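Local coordinates for protein DUF176 (Nitrosomonas europaea, PDB 2OMO) that is probably an oxidoreductase of the antibiotic biosynthesis monooxygenase family, at residues F40-E54 with T90-M104. Residues are numbered along the deposited sequence; the frame is centred on the assembly and turned at random. Where two conformers were deposited one is given.
Sequences FKEATRMNHEQSIRE and TAHYLTWRDTVADWM
Asn47 faces His92, Ala43 faces Trp96 and Phe40 faces Val100 where helices 40-51 and 91-100 run nearly antiparallel, their axes 9.2 Å apart and at 166°. Ala43's short side chain lets its CB pack on Val100 CG1 and the edge of Trp103, and Trp96 enters as a knob among Phe40, Ala43, Thr44 and Asn47. A chi1 of 176° swings the Trp96 ring away from that residue's backbone N and across the interface, where NE1 donates an almost straight, in-plane bond to Thr44 OG1 (3.0 Å, 169°). Thr44 suits this place because its hydroxyl also donates to Phe40 O. Asn47 lays ND2 over one indole face, 3.4 Å from Trp96 CG, while Val100 CG2 backs the other. Toward the start of helix 37-51, Phe40 CD1 meets Met104 CE (selenomethionine) at 3.5 Å. At the opposite end, the His92 imidazole is sandwiched between Gln50 CB and OG1 of Thr90, which N-caps helix 91-100 and also bonds His87 O. The single NE2-H of His92 is shared between Ser51 OG (3.0 Å) and, through a bent bond, the anti lone pair of Glu54 OE2 (2.8 Å). His87 ND1 also bonds OE2, and Tyr78 OH bonds OE1. Such a helix pair on one face of an antiparallel sheet is characteristic of the ferredoxin-like α+β fold of ABM-family proteins.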
loop_
_atom_site.group_PDB
_atom_site.type_symbol
_atom_site.label_atom_id
_atom_site.label_comp_id
_atom_site.label_asym_id
_atom_site.label_seq_id
_atom_site.Cartn_x
_atom_site.Cartn_y
_atom_site.Cartn_z
ATOM N N PHE A 40 7.110 -10.863 -15.755
ATOM C CA PHE A 40 7.206 -10.414 -14.375
ATOM C C PHE A 40 5.916 -10.708 -13.589
ATOM O O PHE A 40 6.004 -11.174 -12.431
ATOM C CB PHE A 40 7.527 -8.936 -14.304
ATOM C CG PHE A 40 7.594 -8.396 -12.878
ATOM C CD1 PHE A 40 8.745 -8.581 -12.125
ATOM C CD2 PHE A 40 6.529 -7.688 -12.330
ATOM C CE1 PHE A 40 8.857 -8.046 -10.808
ATOM C CE2 PHE A 40 6.625 -7.166 -11.029
ATOM C CZ PHE A 40 7.787 -7.367 -10.275
ATOM N N LYS A 41 4.742 -10.494 -14.214
ATOM C CA LYS A 41 3.457 -10.805 -13.575
ATOM C C LYS A 41 3.348 -12.261 -13.194
ATOM O O LYS A 41 2.864 -12.611 -12.115
ATOM C CB LYS A 41 2.258 -10.417 -14.466
ATOM C CG LYS A 41 2.182 -8.906 -14.704
ATOM C CD LYS A 41 0.900 -8.467 -15.435
ATOM C CE LYS A 41 0.526 -9.303 -16.603
ATOM N NZ LYS A 41 -0.651 -8.682 -17.284
ATOM N N GLU A 42 3.818 -13.131 -14.091
ATOM C CA GLU A 42 3.660 -14.552 -13.864
ATOM C C GLU A 42 4.547 -15.007 -12.693
ATOM O O GLU A 42 4.130 -15.793 -11.853
ATOM C CB GLU A 42 3.996 -15.291 -15.169
ATOM C CG GLU A 42 4.234 -16.778 -15.083
ATOM C CD GLU A 42 4.491 -17.322 -16.516
ATOM O OE1 GLU A 42 5.417 -16.801 -17.193
ATOM O OE2 GLU A 42 3.748 -18.214 -16.952
ATOM N N ALA A 43 5.785 -14.533 -12.683
ATOM C CA ALA A 43 6.735 -14.852 -11.615
ATOM C C ALA A 43 6.214 -14.304 -10.278
ATOM O O ALA A 43 6.297 -14.979 -9.248
ATOM C CB ALA A 43 8.133 -14.290 -11.949
ATOM N N THR A 44 5.636 -13.101 -10.312
ATOM C CA THR A 44 5.150 -12.475 -9.082
ATOM C C THR A 44 3.854 -13.157 -8.589
ATOM O O THR A 44 3.597 -13.201 -7.376
ATOM C CB THR A 44 4.993 -10.939 -9.271
ATOM O OG1 THR A 44 6.230 -10.420 -9.762
ATOM C CG2 THR A 44 4.614 -10.255 -7.959
ATOM N N ARG A 45 3.078 -13.741 -9.500
ATOM C CA ARG A 45 1.886 -14.515 -9.119
ATOM C C ARG A 45 2.293 -15.642 -8.162
ATOM O O ARG A 45 1.647 -15.880 -7.135
ATOM C CB ARG A 45 1.193 -15.095 -10.375
ATOM C CG ARG A 45 -0.059 -15.935 -10.085
ATOM C CD ARG A 45 -0.627 -16.554 -11.374
ATOM N NE ARG A 45 -1.074 -17.931 -11.185
ATOM C CZ ARG A 45 -0.604 -18.984 -11.860
ATOM N NH1 ARG A 45 -1.080 -20.198 -11.621
ATOM N NH2 ARG A 45 0.342 -18.831 -12.781
HETATM N N MSE A 46 3.364 -16.353 -8.527
HETATM C CA MSE A 46 3.853 -17.478 -7.759
HETATM C C MSE A 46 4.298 -17.033 -6.382
HETATM O O MSE A 46 4.020 -17.712 -5.375
HETATM C CB MSE A 46 5.029 -18.127 -8.496
HETATM C CG MSE A 46 4.730 -18.347 -9.956
HETATM SE SE MSE A 46 3.525 -19.839 -10.198
HETATM C CE MSE A 46 1.791 -19.009 -9.998
ATOM N N ASN A 47 5.023 -15.915 -6.337
ATOM C CA ASN A 47 5.456 -15.308 -5.066
ATOM C C ASN A 47 4.230 -14.966 -4.178
ATOM O O ASN A 47 4.160 -15.363 -3.016
ATOM C CB ASN A 47 6.296 -14.058 -5.404
ATOM C CG ASN A 47 6.990 -13.417 -4.174
ATOM O OD1 ASN A 47 6.887 -13.906 -3.077
ATOM N ND2 ASN A 47 7.701 -12.297 -4.399
ATOM N N HIS A 48 3.244 -14.279 -4.759
ATOM C CA HIS A 48 1.996 -13.904 -4.077
ATOM C C HIS A 48 1.288 -15.143 -3.489
ATOM O O HIS A 48 0.927 -15.139 -2.317
ATOM C CB HIS A 48 1.032 -13.232 -5.055
ATOM C CG HIS A 48 -0.388 -13.159 -4.555
ATOM N ND1 HIS A 48 -0.822 -12.172 -3.684
ATOM C CD2 HIS A 48 -1.463 -13.945 -4.804
ATOM C CE1 HIS A 48 -2.112 -12.352 -3.434
ATOM N NE2 HIS A 48 -2.521 -13.428 -4.091
ATOM N N GLU A 49 1.100 -16.181 -4.314
ATOM C CA GLU A 49 0.338 -17.390 -3.931
ATOM C C GLU A 49 0.936 -18.065 -2.718
ATOM O O GLU A 49 0.206 -18.563 -1.884
ATOM C CB GLU A 49 0.224 -18.379 -5.105
ATOM C CG GLU A 49 -0.698 -17.834 -6.224
ATOM C CD GLU A 49 -0.827 -18.752 -7.436
ATOM O OE1 GLU A 49 -0.141 -19.792 -7.509
ATOM O OE2 GLU A 49 -1.639 -18.417 -8.328
ATOM N N GLN A 50 2.261 -18.068 -2.613
ATOM C CA GLN A 50 2.929 -18.669 -1.479
ATOM C C GLN A 50 2.997 -17.686 -0.304
ATOM O O GLN A 50 2.934 -18.082 0.841
ATOM C CB GLN A 50 4.338 -19.134 -1.854
ATOM C CG GLN A 50 4.368 -20.309 -2.849
ATOM C CD GLN A 50 3.515 -21.475 -2.382
ATOM O OE1 GLN A 50 3.624 -21.932 -1.233
ATOM N NE2 GLN A 50 2.650 -21.969 -3.274
ATOM N N SER A 51 3.172 -16.416 -0.593
ATOM C CA SER A 51 3.416 -15.436 0.456
ATOM C C SER A 51 2.171 -15.211 1.299
ATOM O O SER A 51 2.288 -15.011 2.514
ATOM C CB SER A 51 3.976 -14.138 -0.123
ATOM O OG SER A 51 5.309 -14.326 -0.574
ATOM N N ILE A 52 0.994 -15.285 0.690
ATOM C CA ILE A 52 -0.259 -15.123 1.456
ATOM C C ILE A 52 -0.540 -16.247 2.460
ATOM O O ILE A 52 -1.431 -16.118 3.303
ATOM C CB ILE A 52 -1.501 -14.828 0.587
ATOM C CG1 ILE A 52 -1.852 -16.000 -0.354
ATOM C CG2 ILE A 52 -1.273 -13.491 -0.158
ATOM C CD1 ILE A 52 -3.183 -15.871 -1.039
ATOM N N ARG A 53 0.227 -17.327 2.328
ATOM C CA ARG A 53 0.174 -18.476 3.212
ATOM C C ARG A 53 1.224 -18.393 4.320
ATOM O O ARG A 53 1.297 -19.282 5.182
ATOM C CB ARG A 53 0.405 -19.729 2.378
ATOM C CG ARG A 53 -0.636 -19.921 1.281
ATOM C CD ARG A 53 -0.341 -21.157 0.443
ATOM N NE ARG A 53 -0.162 -22.323 1.297
ATOM C CZ ARG A 53 -1.144 -23.122 1.720
ATOM N NH1 ARG A 53 -2.406 -22.914 1.349
ATOM N NH2 ARG A 53 -0.862 -24.144 2.512
ATOM N N GLU A 54 2.057 -17.362 4.309
ATOM C CA GLU A 54 3.092 -17.224 5.339
ATOM C C GLU A 54 2.441 -16.812 6.656
ATOM O O GLU A 54 1.480 -16.015 6.668
ATOM C CB GLU A 54 4.151 -16.190 4.972
ATOM C CG GLU A 54 5.055 -16.535 3.806
ATOM C CD GLU A 54 5.913 -15.372 3.374
ATOM O OE1 GLU A 54 6.146 -14.434 4.187
ATOM O OE2 GLU A 54 6.359 -15.374 2.209
ATOM N N THR A 90 12.330 -17.512 2.546
ATOM C CA THR A 90 11.521 -18.538 1.901
ATOM C C THR A 90 12.077 -18.877 0.512
ATOM O O THR A 90 12.709 -18.012 -0.150
ATOM C CB THR A 90 10.023 -18.125 1.823
ATOM O OG1 THR A 90 9.860 -17.088 0.851
ATOM C CG2 THR A 90 9.536 -17.613 3.171
ATOM N N ALA A 91 11.869 -20.136 0.092
ATOM C CA ALA A 91 12.283 -20.574 -1.252
ATOM C C ALA A 91 11.603 -19.739 -2.364
ATOM O O ALA A 91 12.243 -19.370 -3.350
ATOM C CB ALA A 91 11.998 -22.040 -1.454
ATOM N N HIS A 92 10.314 -19.438 -2.179
ATOM C CA HIS A 92 9.536 -18.718 -3.206
ATOM C C HIS A 92 10.031 -17.294 -3.350
ATOM O O HIS A 92 10.120 -16.793 -4.474
ATOM C CB HIS A 92 8.014 -18.789 -2.984
ATOM C CG HIS A 92 7.548 -18.195 -1.688
ATOM N ND1 HIS A 92 7.470 -18.915 -0.509
ATOM C CD2 HIS A 92 7.062 -16.965 -1.409
ATOM C CE1 HIS A 92 6.977 -18.140 0.443
ATOM N NE2 HIS A 92 6.735 -16.950 -0.074
ATOM N N TYR A 93 10.414 -16.653 -2.235
ATOM C CA TYR A 93 11.092 -15.361 -2.365
ATOM C C TYR A 93 12.394 -15.445 -3.172
ATOM O O TYR A 93 12.635 -14.664 -4.087
ATOM C CB TYR A 93 11.366 -14.699 -1.002
ATOM C CG TYR A 93 12.290 -13.498 -1.160
ATOM C CD1 TYR A 93 11.848 -12.321 -1.789
ATOM C CD2 TYR A 93 13.623 -13.563 -0.741
ATOM C CE1 TYR A 93 12.717 -11.228 -1.953
ATOM C CE2 TYR A 93 14.488 -12.492 -0.894
ATOM C CZ TYR A 93 14.028 -11.333 -1.499
ATOM O OH TYR A 93 14.919 -10.313 -1.641
ATOM N N LEU A 94 13.257 -16.365 -2.764
ATOM C CA LEU A 94 14.570 -16.541 -3.372
ATOM C C LEU A 94 14.443 -16.872 -4.851
ATOM O O LEU A 94 15.196 -16.335 -5.676
ATOM C CB LEU A 94 15.376 -17.619 -2.615
ATOM C CG LEU A 94 15.683 -17.237 -1.135
ATOM C CD1 LEU A 94 16.156 -18.457 -0.327
ATOM C CD2 LEU A 94 16.650 -16.045 -0.957
ATOM N N THR A 95 13.485 -17.737 -5.186
ATOM C CA THR A 95 13.163 -18.049 -6.578
ATOM C C THR A 95 12.739 -16.801 -7.376
ATOM O O THR A 95 13.244 -16.550 -8.467
ATOM C CB THR A 95 12.073 -19.146 -6.653
ATOM O OG1 THR A 95 12.607 -20.375 -6.129
ATOM C CG2 THR A 95 11.609 -19.365 -8.093
ATOM N N TRP A 96 11.793 -16.046 -6.820
ATOM C CA TRP A 96 11.303 -14.836 -7.424
ATOM C C TRP A 96 12.468 -13.863 -7.666
ATOM O O TRP A 96 12.663 -13.402 -8.790
ATOM C CB TRP A 96 10.207 -14.235 -6.530
ATOM C CG TRP A 96 9.703 -12.924 -7.015
ATOM C CD1 TRP A 96 8.688 -12.718 -7.919
ATOM C CD2 TRP A 96 10.188 -11.638 -6.639
ATOM N NE1 TRP A 96 8.504 -11.357 -8.104
ATOM C CE2 TRP A 96 9.437 -10.678 -7.352
ATOM C CE3 TRP A 96 11.201 -11.197 -5.773
ATOM C CZ2 TRP A 96 9.646 -9.292 -7.194
ATOM C CZ3 TRP A 96 11.410 -9.819 -5.612
ATOM C CH2 TRP A 96 10.634 -8.885 -6.319
ATOM N N ARG A 97 13.242 -13.570 -6.618
ATOM C CA ARG A 97 14.339 -12.618 -6.691
ATOM C C ARG A 97 15.323 -12.984 -7.816
ATOM O O ARG A 97 15.653 -12.141 -8.645
ATOM C CB ARG A 97 15.078 -12.545 -5.343
ATOM C CG ARG A 97 16.192 -11.519 -5.272
ATOM C CD ARG A 97 17.098 -11.856 -4.101
ATOM N NE ARG A 97 17.757 -13.140 -4.360
ATOM C CZ ARG A 97 18.551 -13.796 -3.505
ATOM N NH1 ARG A 97 18.785 -13.304 -2.291
ATOM N NH2 ARG A 97 19.117 -14.950 -3.868
ATOM N N ASP A 98 15.758 -14.241 -7.846
ATOM C CA ASP A 98 16.651 -14.712 -8.923
ATOM C C ASP A 98 15.999 -14.632 -10.304
ATOM O O ASP A 98 16.662 -14.277 -11.279
ATOM C CB ASP A 98 17.112 -16.138 -8.659
ATOM C CG ASP A 98 17.998 -16.249 -7.454
ATOM O OD1 ASP A 98 18.337 -15.200 -6.843
ATOM O OD2 ASP A 98 18.381 -17.399 -7.126
ATOM N N THR A 99 14.716 -14.964 -10.381
ATOM C CA THR A 99 13.991 -14.990 -11.657
ATOM C C THR A 99 13.821 -13.606 -12.315
ATOM O O THR A 99 14.069 -13.443 -13.548
ATOM C CB THR A 99 12.647 -15.716 -11.492
ATOM O OG1 THR A 99 12.899 -17.049 -11.028
ATOM C CG2 THR A 99 11.874 -15.826 -12.822
ATOM N N VAL A 100 13.453 -12.617 -11.507
ATOM C CA VAL A 100 13.099 -11.322 -12.050
ATOM C C VAL A 100 14.334 -10.402 -12.155
ATOM O O VAL A 100 14.268 -9.333 -12.739
ATOM C CB VAL A 100 11.957 -10.646 -11.230
ATOM C CG1 VAL A 100 10.727 -11.562 -11.090
ATOM C CG2 VAL A 100 12.473 -10.214 -9.843
ATOM N N ALA A 101 15.472 -10.844 -11.611
ATOM C CA ALA A 101 16.654 -9.972 -11.542
ATOM C C ALA A 101 16.943 -9.288 -12.910
ATOM O O ALA A 101 17.078 -8.048 -12.997
ATOM C CB ALA A 101 17.855 -10.766 -11.057
ATOM N N ASP A 102 16.958 -10.093 -13.963
ATOM C CA ASP A 102 17.321 -9.622 -15.290
ATOM C C ASP A 102 16.208 -8.854 -15.995
ATOM O O ASP A 102 16.438 -8.293 -17.084
ATOM C CB ASP A 102 17.800 -10.794 -16.153
ATOM C CG ASP A 102 19.127 -11.359 -15.669
ATOM O OD1 ASP A 102 19.927 -10.577 -15.104
ATOM O OD2 ASP A 102 19.358 -12.574 -15.855
ATOM N N TRP A 103 15.019 -8.822 -15.382
ATOM C CA TRP A 103 13.884 -8.157 -15.992
ATOM C C TRP A 103 13.658 -6.782 -15.405
ATOM O O TRP A 103 12.801 -6.037 -15.888
ATOM C CB TRP A 103 12.597 -8.980 -15.876
ATOM C CG TRP A 103 12.697 -10.441 -16.398
ATOM C CD1 TRP A 103 13.601 -10.969 -17.311
ATOM C CD2 TRP A 103 11.864 -11.528 -16.001
ATOM N NE1 TRP A 103 13.365 -12.310 -17.487
ATOM C CE2 TRP A 103 12.300 -12.677 -16.708
ATOM C CE3 TRP A 103 10.779 -11.646 -15.118
ATOM C CZ2 TRP A 103 11.695 -13.932 -16.548
ATOM C CZ3 TRP A 103 10.181 -12.906 -14.969
ATOM C CH2 TRP A 103 10.636 -14.018 -15.679
HETATM N N MSE A 104 14.418 -6.426 -14.368
HETATM C CA MSE A 104 14.304 -5.075 -13.759
HETATM C C MSE A 104 14.917 -4.028 -14.676
HETATM O O MSE A 104 16.039 -4.222 -15.207
HETATM C CB MSE A 104 15.007 -5.023 -12.400
HETATM C CG MSE A 104 14.525 -6.085 -11.451
HETATM SE SE MSE A 104 12.603 -5.845 -11.073
HETATM C CE MSE A 104 11.912 -7.024 -12.336
#